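Local coordinates for protein dihydrodipicolinate synthase (Bacteroides thetaiotaomicron, PDB 4XKY) that probably acts as a Schiff-base-forming lyase of the dihydrodipicolinate synthase and N-acetylneuraminate lyase family, in a tetramer of TIM-barrel subunits, at residues P10-P15 / H40-L45. Sequence-based numbering, arbitrary orientation.
Sequences PPLVTP and HALFVL
With chi1 at 174°, F43 carries its ring anti to its own backbone N and lays CD2 obliquely against CB of P11, 3.8 Å away, while L12, whose CG stands anti to its carbonyl carbon (chi1 -84°), turns one methyl toward L42 and the other toward V44. The pairing is a worked example of how a TIM barrel closes: the segment 10-15, continuing from the first strand 7-8, runs alongside the second strand, 42-44, in roughly the same direction. A single parallel bridge joins them at P11 and F43. F43 N donates to P10 O at 3.0 Å, and L12 N returns a bond of 2.9 Å to F43 O; P11, a proline with no N-H to offer, sits between these two bonds and adds a CA-H...O contact to the same F43 O. On the side of the strand away from the F43 ring, CD1 of L12 meets CB of L42 at 3.9 Å and its CD2 lies beside CG1 of V44, where I31 and L34 of helix 24-36 pack on L12, and M62 and T66 of helix 56-70 on V44. The F43 side chain points into the barrel, close to K164, the predicted Schiff-base lysine, and V208, a predicted pyruvate-binding residue. One water joins L12 O to F43 O beside the bridge; farther on, where the backbones diverge, a second donates to L12 O and to T14 OG1, itself also bonded to G49 O, while accepting from L45 N at 3.0 Å.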
# COMPACT_ATOMS: atom_id res chain seq x y z
N PRO A 10 20.80 -20.36 9.64
CA PRO A 10 21.07 -19.47 8.52
C PRO A 10 20.27 -19.83 7.30
O PRO A 10 20.21 -21.01 6.93
CB PRO A 10 22.55 -19.67 8.23
CG PRO A 10 22.94 -20.91 8.94
CD PRO A 10 21.99 -21.11 10.06
N PRO A 11 19.65 -18.82 6.68
CA PRO A 11 19.11 -18.92 5.35
C PRO A 11 20.27 -18.83 4.37
O PRO A 11 20.80 -17.74 4.11
CB PRO A 11 18.18 -17.70 5.25
CG PRO A 11 18.83 -16.67 6.12
CD PRO A 11 19.66 -17.43 7.16
N LEU A 12 20.70 -19.98 3.88
CA LEU A 12 21.84 -20.02 2.97
C LEU A 12 21.60 -19.20 1.71
O LEU A 12 20.52 -19.21 1.15
CB LEU A 12 22.18 -21.46 2.57
CG LEU A 12 23.06 -22.28 3.51
CD1 LEU A 12 22.34 -22.45 4.82
CD2 LEU A 12 23.31 -23.65 2.92
N VAL A 13 22.65 -18.51 1.26
CA VAL A 13 22.68 -18.02 -0.10
C VAL A 13 22.76 -19.23 -1.02
O VAL A 13 23.17 -20.33 -0.58
CB VAL A 13 23.86 -17.04 -0.36
CG1 VAL A 13 23.77 -15.82 0.53
CG2 VAL A 13 25.20 -17.69 -0.14
N THR A 14 22.28 -19.06 -2.25
CA THR A 14 22.41 -20.06 -3.29
C THR A 14 23.61 -19.57 -4.09
O THR A 14 23.50 -18.64 -4.86
CB THR A 14 21.13 -20.17 -4.15
OG1 THR A 14 19.99 -20.51 -3.32
CG2 THR A 14 21.30 -21.24 -5.24
N PRO A 15 24.80 -20.15 -3.85
CA PRO A 15 25.99 -19.68 -4.57
C PRO A 15 25.92 -20.10 -6.02
O PRO A 15 25.51 -21.22 -6.32
CB PRO A 15 27.16 -20.35 -3.86
CG PRO A 15 26.59 -21.19 -2.78
CD PRO A 15 25.09 -21.26 -2.93
N HIS A 40 22.65 -24.45 14.06
CA HIS A 40 21.82 -25.61 14.42
C HIS A 40 21.03 -26.20 13.28
O HIS A 40 20.52 -27.28 13.42
CB HIS A 40 20.91 -25.28 15.60
CG HIS A 40 21.65 -24.68 16.75
ND1 HIS A 40 21.85 -25.34 17.94
CD2 HIS A 40 22.30 -23.50 16.86
CE1 HIS A 40 22.57 -24.58 18.75
NE2 HIS A 40 22.85 -23.46 18.11
N ALA A 41 20.93 -25.51 12.16
CA ALA A 41 20.26 -26.06 11.00
C ALA A 41 20.62 -25.23 9.81
O ALA A 41 21.21 -24.17 9.95
CB ALA A 41 18.75 -26.07 11.21
N LEU A 42 20.27 -25.74 8.64
CA LEU A 42 20.44 -25.04 7.37
C LEU A 42 19.08 -24.86 6.72
O LEU A 42 18.31 -25.83 6.59
CB LEU A 42 21.29 -25.89 6.43
CG LEU A 42 22.59 -26.43 7.01
CD1 LEU A 42 23.30 -27.29 5.98
CD2 LEU A 42 23.52 -25.30 7.44
N PHE A 43 18.81 -23.64 6.28
CA PHE A 43 17.57 -23.30 5.65
C PHE A 43 17.86 -22.91 4.21
O PHE A 43 18.57 -21.93 3.95
CB PHE A 43 16.89 -22.17 6.43
CG PHE A 43 15.66 -21.64 5.77
CD1 PHE A 43 14.73 -22.49 5.18
CD2 PHE A 43 15.42 -20.28 5.72
CE1 PHE A 43 13.61 -21.98 4.55
CE2 PHE A 43 14.28 -19.76 5.11
CZ PHE A 43 13.38 -20.62 4.52
N VAL A 44 17.37 -23.71 3.27
CA VAL A 44 17.63 -23.40 1.87
C VAL A 44 16.41 -22.89 1.13
O VAL A 44 15.27 -23.23 1.47
CB VAL A 44 18.27 -24.56 1.09
CG1 VAL A 44 19.53 -25.04 1.81
CG2 VAL A 44 17.31 -25.72 0.90
N LEU A 45 16.72 -22.09 0.11
CA LEU A 45 15.76 -21.46 -0.78
C LEU A 45 14.86 -20.41 -0.13
O LEU A 45 13.76 -20.17 -0.58
CB LEU A 45 14.95 -22.53 -1.53
CG LEU A 45 15.81 -23.45 -2.40
CD1 LEU A 45 14.94 -24.44 -3.14
CD2 LEU A 45 16.63 -22.67 -3.41
O HOH W 1 19.41 -21.13 -0.66
O HOH W 2 17.96 -19.59 2.24